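Local coordinates for protein ribosomal RNA small subunit methyltransferase E (PDB 5O95) that probably methylates the N3 position of a specific uridine in 16S ribosomal RNA, with S-adenosyl-L-methionine as the methyl donor, at residues P12-P17 / L45-N50; N50-A55 / G146-P151. One frame throughout, in Å; residues are numbered along the deposited sequence.

Interaction 1: residues P12-P17 / L45-N50; sequences PGEYQP and LFNGDN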
ATOM      1  N   PRO B  12       6.217  -8.157 -26.487  1.00 16.45           N
ATOM      2  CA  PRO B  12       5.266  -7.612 -27.454  1.00 14.09           C
ATOM      3  C   PRO B  12       5.244  -8.481 -28.704  1.00 16.38           C
ATOM      4  O   PRO B  12       6.200  -9.199 -29.007  1.00 20.30           O
ATOM      5  CB  PRO B  12       5.834  -6.225 -27.763  1.00 25.31           C
ATOM      6  CG  PRO B  12       7.300  -6.362 -27.506  1.00 24.06           C
ATOM      7  CD  PRO B  12       7.389  -7.278 -26.300  1.00 15.28           C
ATOM      8  N   GLY B  13       4.126  -8.416 -29.410  1.00 15.69           N
ATOM      9  CA  GLY B  13       4.007  -9.053 -30.717  1.00 13.34           C
ATOM     10  C   GLY B  13       2.861 -10.040 -30.761  1.00 15.90           C
ATOM     11  O   GLY B  13       2.229 -10.364 -29.760  1.00 18.73           O
ATOM     12  N   GLU B  14       2.596 -10.505 -31.985  1.00 14.03           N
ATOM     13  CA  GLU B  14       1.615 -11.548 -32.243  1.00 17.84           C
ATOM     14  C   GLU B  14       2.374 -12.813 -32.602  1.00 14.61           C
ATOM     15  O   GLU B  14       3.340 -12.760 -33.378  1.00 17.63           O
ATOM     16  CB  GLU B  14       0.759 -11.157 -33.441  1.00 19.31           C
ATOM     17  CG  GLU B  14      -0.045  -9.907 -33.267  1.00 21.11           C
ATOM     18  CD  GLU B  14      -1.097 -10.041 -32.200  1.00 52.36           C
ATOM     19  OE1 GLU B  14      -1.716 -11.121 -32.118  1.00 30.74           O
ATOM     20  OE2 GLU B  14      -1.300  -9.066 -31.444  1.00 44.08           O
ATOM     21  N   TYR B  15       1.898 -13.958 -32.082  1.00 16.05           N
ATOM     22  CA  TYR B  15       2.572 -15.236 -32.243  1.00 16.26           C
ATOM     23  C   TYR B  15       1.525 -16.316 -32.446  1.00 18.67           C
ATOM     24  O   TYR B  15       0.361 -16.144 -32.089  1.00 20.18           O
ATOM     25  CB  TYR B  15       3.485 -15.596 -31.057  1.00 18.74           C
ATOM     26  CG  TYR B  15       4.462 -14.484 -30.829  1.00 14.88           C
ATOM     27  CD1 TYR B  15       5.575 -14.359 -31.642  1.00 16.15           C
ATOM     28  CD2 TYR B  15       4.223 -13.505 -29.860  1.00 18.35           C
ATOM     29  CE1 TYR B  15       6.456 -13.316 -31.495  1.00 17.56           C
ATOM     30  CE2 TYR B  15       5.103 -12.446 -29.701  1.00 17.70           C
ATOM     31  CZ  TYR B  15       6.215 -12.362 -30.530  1.00 17.29           C
ATOM     32  OH  TYR B  15       7.094 -11.310 -30.384  1.00 17.25           O
ATOM     33  N   GLN B  16       1.964 -17.421 -33.032  1.00 21.80           N
ATOM     34  CA  GLN B  16       1.075 -18.535 -33.315  1.00 20.66           C
ATOM     35  C   GLN B  16       1.613 -19.800 -32.674  1.00 21.98           C
ATOM     36  O   GLN B  16       2.819 -19.926 -32.475  1.00 18.69           O
ATOM     37  CB  GLN B  16       0.957 -18.778 -34.828  1.00 21.38           C
ATOM     38  CG  GLN B  16       0.485 -17.565 -35.617  1.00 37.38           C
ATOM     39  CD  GLN B  16      -0.773 -16.934 -35.044  1.00 85.08           C
ATOM     40  OE1 GLN B  16      -1.704 -17.632 -34.639  1.00 74.74           O
ATOM     41  NE2 GLN B  16      -0.805 -15.602 -35.002  1.00 67.30           N
ATOM     42  N   PRO B  17       0.753 -20.780 -32.384  1.00 20.03           N
ATOM     43  CA  PRO B  17       1.261 -22.032 -31.815  1.00 22.36           C
ATOM     44  C   PRO B  17       2.314 -22.650 -32.716  1.00 19.44           C
ATOM     45  O   PRO B  17       2.226 -22.578 -33.945  1.00 24.71           O
ATOM     46  CB  PRO B  17       0.008 -22.911 -31.734  1.00 25.88           C
ATOM     47  CG  PRO B  17      -1.097 -21.931 -31.525  1.00 22.84           C
ATOM     48  CD  PRO B  17      -0.719 -20.732 -32.385  1.00 27.83           C
ATOM     49  N   LEU B  45       4.156 -16.196 -21.700  1.00 17.24           N
ATOM     50  CA  LEU B  45       4.402 -14.869 -22.237  1.00 15.65           C
ATOM     51  C   LEU B  45       3.070 -14.153 -22.379  1.00 16.49           C
ATOM     52  O   LEU B  45       2.031 -14.779 -22.548  1.00 16.39           O
ATOM     53  CB  LEU B  45       5.057 -14.955 -23.614  1.00 17.12           C
ATOM     54  CG  LEU B  45       6.203 -15.953 -23.659  1.00 22.51           C
ATOM     55  CD1 LEU B  45       6.733 -16.076 -25.102  1.00 26.24           C
ATOM     56  CD2 LEU B  45       7.319 -15.580 -22.684  1.00 22.78           C
ATOM     57  N   PHE B  46       3.096 -12.829 -22.282  1.00 15.74           N
ATOM     58  CA  PHE B  46       1.922 -12.059 -22.647  1.00 16.99           C
ATOM     59  C   PHE B  46       2.391 -10.825 -23.394  1.00 15.13           C
ATOM     60  O   PHE B  46       3.529 -10.376 -23.232  1.00 14.41           O
ATOM     61  CB  PHE B  46       1.056 -11.701 -21.429  1.00 14.71           C
ATOM     62  CG  PHE B  46       1.763 -10.815 -20.438  1.00 14.80           C
ATOM     63  CD1 PHE B  46       2.658 -11.371 -19.539  1.00 16.97           C
ATOM     64  CD2 PHE B  46       1.564  -9.441 -20.451  1.00 13.38           C
ATOM     65  CE1 PHE B  46       3.341 -10.560 -18.620  1.00 18.03           C
ATOM     66  CE2 PHE B  46       2.245  -8.623 -19.526  1.00 14.98           C
ATOM     67  CZ  PHE B  46       3.140  -9.188 -18.640  1.00 16.07           C
ATOM     68  N   ASN B  47       1.501 -10.275 -24.220  1.00 16.19           N
ATOM     69  CA  ASN B  47       1.919  -9.336 -25.257  1.00 14.36           C
ATOM     70  C   ASN B  47       1.378  -7.923 -25.069  1.00 15.89           C
ATOM     71  O   ASN B  47       1.557  -7.073 -25.954  1.00 18.65           O
ATOM     72  CB  ASN B  47       1.582  -9.876 -26.657  1.00 13.33           C
ATOM     73  CG  ASN B  47       0.089  -9.861 -26.966  1.00 16.94           C
ATOM     74  OD1 ASN B  47      -0.754  -9.688 -26.078  1.00 14.82           O
ATOM     75  ND2 ASN B  47      -0.246 -10.109 -28.242  1.00 17.55           N
ATOM     76  N   GLY B  48       0.783  -7.627 -23.910  1.00 16.44           N
ATOM     77  CA  GLY B  48       0.167  -6.337 -23.697  1.00 17.59           C
ATOM     78  C   GLY B  48      -1.168  -6.150 -24.368  1.00 15.92           C
ATOM     79  O   GLY B  48      -1.755  -5.076 -24.251  1.00 18.62           O
ATOM     80  N   ASP B  49      -1.672  -7.158 -25.080  1.00 15.45           N
ATOM     81  CA  ASP B  49      -2.965  -7.082 -25.730  1.00 15.18           C
ATOM     82  C   ASP B  49      -3.854  -8.236 -25.270  1.00 15.40           C
ATOM     83  O   ASP B  49      -4.684  -8.745 -26.025  1.00 17.42           O
ATOM     84  CB  ASP B  49      -2.799  -7.072 -27.252  1.00 16.88           C
ATOM     85  CG  ASP B  49      -4.054  -6.624 -27.984  1.00 21.73           C
ATOM     86  OD1 ASP B  49      -4.835  -5.807 -27.440  1.00 26.75           O
ATOM     87  OD2 ASP B  49      -4.254  -7.104 -29.118  1.00 27.55           O
ATOM     88  N   ASN B  50      -3.688  -8.642 -24.000  1.00 14.88           N
ATOM     89  CA  ASN B  50      -4.585  -9.610 -23.360  1.00 14.99           C
ATOM     90  C   ASN B  50      -4.550 -10.987 -24.025  1.00 15.84           C
ATOM     91  O   ASN B  50      -5.561 -11.709 -24.049  1.00 16.51           O
ATOM     92  CB  ASN B  50      -5.988  -9.033 -23.216  1.00 15.64           C
ATOM     93  CG  ASN B  50      -5.974  -7.794 -22.349  1.00 17.31           C
ATOM     94  OD1 ASN B  50      -5.529  -7.858 -21.213  1.00 20.11           O
ATOM     95  ND2 ASN B  50      -6.405  -6.654 -22.900  1.00 20.39           N
TER
HETATM   96  O   HOH W   1       1.869  -6.751 -28.613  1.00 22.46           O
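N47 reaches across to the backbone of G13 and can be followed atom by atom. Its CB already rests against the acceptor, 3.2 Å from G13 O. With chi1 at 72°, CG sits between the backbone N and the carbonyl carbon, from where ND2 can reach G13 O and OD1 can reach D49 N. The nitrogen end does the bridging: N47 ND2 donates to G13 O at 2.9 Å, with an N-H...O angle of 161°. The acceptor lies practically in the plane of the N47 amide, whereas seen from G13 the donor is tilted 32° from the carbonyl plane. The oxygen end turns back into its own loop, where N47 OD1 accepts from D49 N at 2.9 Å, the donor coming from above the plane of that C=O. That bond to the amide two residues on makes an Asx turn at the end of strand 42-46, in the hairpin connection that leads to strand 51-61 of the PUA-domain sheet. Because ND2 donates to G13 O while OD1 accepts from D49 N, both ends of the amide are held and its flip is defined; a weak bond from K51 N reaches the same oxygen.

A water makes a second link, accepting from G13 N at 2.9 Å and donating to N47 O at 2.7 Å. On the first segment, Y15 OH donates to P12 O at 2.7 Å, in the carbonyl plane, which ties the ring edge to the backbone just before G13. E14 bends at chi2 to bring OE2 to 3.5 Å from N47 ND2, a contact rather than a bond, its carboxylate steeply turned from the amide. E14 OE2 also comes within 4.2 Å of D49 OD2, a like-charge approach probably eased by the salt bridge from E14 OE1 to K51.

Interaction 2: residues N50-A55 / G146-P151; sequences NKEFTA and GRNQIP
N50 and N148 meet through their backbones, while the side chains of N50, N148, E52 and Q149 supply the rest of the contact. N50 N donates to N148 O at 3.0 Å, just where the chain enters strand 51-61.

The N50 side chain has its CG beside the backbone N and anti to the carbonyl carbon (chi1 -61°), and from there its amide nitrogen can reach Q149. N50 ND2 donates to Q149 OE1 at 2.9 Å, the acceptor only 10° out of the N50 amide plane. Q149 meets it with a chain extended beyond CG, and the two side chains approach obliquely, their amide planes 61° apart. The other end of the N50 amide is used as well: a water donates to N50 OD1 at 2.6 Å and accepts from N148 N at 2.9 Å, so that it joins this side chain to the backbone of the opposing loop.

N148 points its amide to E52, whose carboxylate it meets. N148 ND2 donates to E52 OE2 at 2.9 Å, on the anti side of the carboxylate, and the carboxylate plane stands almost perpendicular to the N148 amide. E52 CG comes within 3.4 Å of N148 ND2, the two side chains crossing at about a right angle. Beyond the two segments, N148 ND2 also donates to V75 O, N148 OD1 accepts from R8, and E52 OE2 forms a salt bridge with R77.

The contact thus joins the PUA-domain hairpin to the loop after helix 124-145 of the SPOUT-family methyltransferase domain, and it does so almost wholly by polar bonds. Being directional, these bonds probably limit how the two domains can shift against each other at this point.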
ATOM      1  N   ASN B  50      -3.688  -8.642 -24.000  1.00 14.88           N
ATOM      2  CA  ASN B  50      -4.585  -9.610 -23.360  1.00 14.99           C
ATOM      3  C   ASN B  50      -4.550 -10.987 -24.025  1.00 15.84           C
ATOM      4  O   ASN B  50      -5.561 -11.709 -24.049  1.00 16.51           O
ATOM      5  CB  ASN B  50      -5.988  -9.033 -23.216  1.00 15.64           C
ATOM      6  CG  ASN B  50      -5.974  -7.794 -22.349  1.00 17.31           C
ATOM      7  OD1 ASN B  50      -5.529  -7.858 -21.213  1.00 20.11           O
ATOM      8  ND2 ASN B  50      -6.405  -6.654 -22.900  1.00 20.39           N
ATOM      9  N   LYS B  51      -3.389 -11.364 -24.553  0.55 16.84           N
ATOM     10  CA  LYS B  51      -3.136 -12.733 -24.982  0.55 13.82           C
ATOM     11  C   LYS B  51      -2.013 -13.318 -24.140  0.55 15.89           C
ATOM     12  O   LYS B  51      -1.005 -12.646 -23.886  0.55 17.81           O
ATOM     13  CB  LYS B  51      -2.757 -12.798 -26.460  0.55 15.24           C
ATOM     14  CG  LYS B  51      -3.911 -12.441 -27.374  0.55 20.37           C
ATOM     15  CD  LYS B  51      -3.484 -12.475 -28.841  0.55 20.25           C
ATOM     16  CE  LYS B  51      -4.585 -11.941 -29.735  0.55 25.49           C
ATOM     17  NZ  LYS B  51      -4.140 -11.896 -31.153  0.55 27.15           N
ATOM     18  N   GLU B  52      -2.189 -14.568 -23.723  1.00 16.83           N
ATOM     19  CA  GLU B  52      -1.177 -15.329 -22.999  1.00 14.01           C
ATOM     20  C   GLU B  52      -0.687 -16.455 -23.898  1.00 19.91           C
ATOM     21  O   GLU B  52      -1.497 -17.157 -24.514  1.00 20.17           O
ATOM     22  CB  GLU B  52      -1.750 -15.917 -21.708  1.00 16.69           C
ATOM     23  CG  GLU B  52      -1.872 -14.879 -20.587  1.00 13.26           C
ATOM     24  CD  GLU B  52      -2.389 -15.477 -19.300  1.00 21.53           C
ATOM     25  OE1 GLU B  52      -2.505 -16.713 -19.170  1.00 20.94           O
ATOM     26  OE2 GLU B  52      -2.663 -14.692 -18.371  1.00 20.25           O
ATOM     27  N   PHE B  53       0.635 -16.620 -23.972  1.00 18.41           N
ATOM     28  CA  PHE B  53       1.271 -17.619 -24.829  1.00 15.12           C
ATOM     29  C   PHE B  53       1.943 -18.637 -23.921  1.00 19.64           C
ATOM     30  O   PHE B  53       2.883 -18.309 -23.195  1.00 20.94           O
ATOM     31  CB  PHE B  53       2.274 -16.936 -25.753  1.00 14.56           C
ATOM     32  CG  PHE B  53       1.653 -15.877 -26.620  1.00 18.69           C
ATOM     33  CD1 PHE B  53       1.500 -14.572 -26.137  1.00 17.34           C
ATOM     34  CD2 PHE B  53       1.224 -16.182 -27.914  1.00 16.56           C
ATOM     35  CE1 PHE B  53       0.896 -13.599 -26.914  1.00 19.62           C
ATOM     36  CE2 PHE B  53       0.613 -15.220 -28.699  1.00 17.25           C
ATOM     37  CZ  PHE B  53       0.468 -13.913 -28.201  1.00 18.68           C
ATOM     38  N   THR B  54       1.447 -19.866 -23.933  1.00 18.23           N
ATOM     39  CA  THR B  54       2.073 -20.911 -23.138  1.00 19.08           C
ATOM     40  C   THR B  54       3.299 -21.384 -23.886  1.00 23.12           C
ATOM     41  O   THR B  54       3.207 -21.749 -25.065  1.00 20.97           O
ATOM     42  CB  THR B  54       1.095 -22.060 -22.909  1.00 20.92           C
ATOM     43  OG1 THR B  54      -0.048 -21.571 -22.211  1.00 22.27           O
ATOM     44  CG2 THR B  54       1.748 -23.160 -22.068  1.00 24.65           C
ATOM     45  N   ALA B  55       4.450 -21.356 -23.224  1.00 20.42           N
ATOM     46  CA  ALA B  55       5.709 -21.587 -23.907  1.00 20.10           C
ATOM     47  C   ALA B  55       6.607 -22.436 -23.024  1.00 21.59           C
ATOM     48  O   ALA B  55       6.396 -22.567 -21.818  1.00 23.42           O
ATOM     49  CB  ALA B  55       6.426 -20.276 -24.275  1.00 18.61           C
ATOM     50  N   GLY B 146      -0.573 -10.525 -13.077  1.00 16.03           N
ATOM     51  CA  GLY B 146      -1.425 -11.209 -14.035  1.00 17.00           C
ATOM     52  C   GLY B 146      -2.089 -10.323 -15.067  1.00 17.72           C
ATOM     53  O   GLY B 146      -2.788 -10.844 -15.939  1.00 15.06           O
ATOM     54  N   ARG B 147      -1.884  -9.004 -15.024  1.00 15.43           N
ATOM     55  CA  ARG B 147      -2.429  -8.151 -16.074  1.00 13.77           C
ATOM     56  C   ARG B 147      -1.699  -8.439 -17.365  1.00 14.46           C
ATOM     57  O   ARG B 147      -0.466  -8.511 -17.388  1.00 14.34           O
ATOM     58  CB  ARG B 147      -2.179  -6.677 -15.747  1.00 14.87           C
ATOM     59  CG  ARG B 147      -3.137  -6.193 -14.699  1.00 22.13           C
ATOM     60  CD  ARG B 147      -2.820  -4.745 -14.372  1.00 17.33           C
ATOM     61  NE  ARG B 147      -3.361  -3.871 -15.411  1.00 17.51           N
ATOM     62  CZ  ARG B 147      -3.397  -2.549 -15.340  1.00 15.02           C
ATOM     63  NH1 ARG B 147      -2.946  -1.936 -14.241  1.00 14.41           N
ATOM     64  NH2 ARG B 147      -3.923  -1.836 -16.334  1.00 17.28           N
ATOM     65  N   ASN B 148      -2.471  -8.561 -18.441  1.00 16.29           N
ATOM     66  CA  ASN B 148      -1.917  -8.830 -19.763  1.00 12.78           C
ATOM     67  C   ASN B 148      -1.984  -7.624 -20.676  1.00 17.31           C
ATOM     68  O   ASN B 148      -1.748  -7.740 -21.894  1.00 14.96           O
ATOM     69  CB  ASN B 148      -2.601 -10.046 -20.382  1.00 11.18           C
ATOM     70  CG  ASN B 148      -2.361 -11.291 -19.575  1.00 15.05           C
ATOM     71  OD1 ASN B 148      -1.257 -11.524 -19.131  1.00 14.51           O
ATOM     72  ND2 ASN B 148      -3.399 -12.102 -19.387  1.00 15.54           N
ATOM     73  N   GLN B 149      -2.204  -6.455 -20.086  1.00 17.30           N
ATOM     74  CA  GLN B 149      -2.214  -5.175 -20.755  1.00 15.01           C
ATOM     75  C   GLN B 149      -1.435  -4.266 -19.829  1.00 14.59           C
ATOM     76  O   GLN B 149      -1.603  -4.352 -18.610  1.00 15.71           O
ATOM     77  CB  GLN B 149      -3.649  -4.672 -20.885  1.00 15.93           C
ATOM     78  CG  GLN B 149      -3.819  -3.366 -21.612  1.00 21.18           C
ATOM     79  CD  GLN B 149      -5.284  -3.031 -21.879  1.00 25.26           C
ATOM     80  OE1 GLN B 149      -6.142  -3.915 -22.013  1.00 22.45           O
ATOM     81  NE2 GLN B 149      -5.577  -1.738 -21.964  1.00 29.56           N
ATOM     82  N   ILE B 150      -0.570  -3.432 -20.402  1.00 15.55           N
ATOM     83  CA  ILE B 150       0.288  -2.537 -19.632  1.00 16.69           C
ATOM     84  C   ILE B 150      -0.425  -1.202 -19.452  1.00 13.49           C
ATOM     85  O   ILE B 150      -0.922  -0.646 -20.431  1.00 18.15           O
ATOM     86  CB  ILE B 150       1.614  -2.291 -20.372  1.00 17.14           C
ATOM     87  CG1 ILE B 150       2.220  -3.608 -20.873  1.00 21.49           C
ATOM     88  CG2 ILE B 150       2.573  -1.476 -19.470  1.00 16.81           C
ATOM     89  CD1 ILE B 150       2.542  -4.598 -19.784  1.00 21.17           C
ATOM     90  N   PRO B 151      -0.498  -0.654 -18.223  1.00 14.54           N
ATOM     91  CA  PRO B 151      -1.072   0.684 -18.043  1.00 17.87           C
ATOM     92  C   PRO B 151      -0.335   1.688 -18.908  1.00 17.85           C
ATOM     93  O   PRO B 151       0.859   1.549 -19.166  1.00 19.29           O
ATOM     94  CB  PRO B 151      -0.822   1.000 -16.553  1.00 17.02           C
ATOM     95  CG  PRO B 151      -0.340  -0.231 -15.907  1.00 20.51           C
ATOM     96  CD  PRO B 151      -0.059  -1.288 -16.977  1.00 15.86           C
TER
HETATM   97  O   HOH W   2      -5.250  -7.821 -18.612  1.00 16.89           O

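In the fold
Interactions 1 and 2 lie with their centres about 7 Å apart on the same side of the chain's centre, and N50 belongs to both. They come in series along the chain: 12-17 meets 45-50 first, then 50-55 meets 146-151. Their strands 42-46 and 51-61 are successive and adjacent in the mixed sheet of the PUA domain, joined by a probable hydrogen bond from F53 N to L45 O. Packing of F46 on N148 adds a further link. Interaction 1 holds the N-terminal loop to one hairpin turn, and interaction 2 joins that turn to the methyltransferase domain, so a single connection serves both.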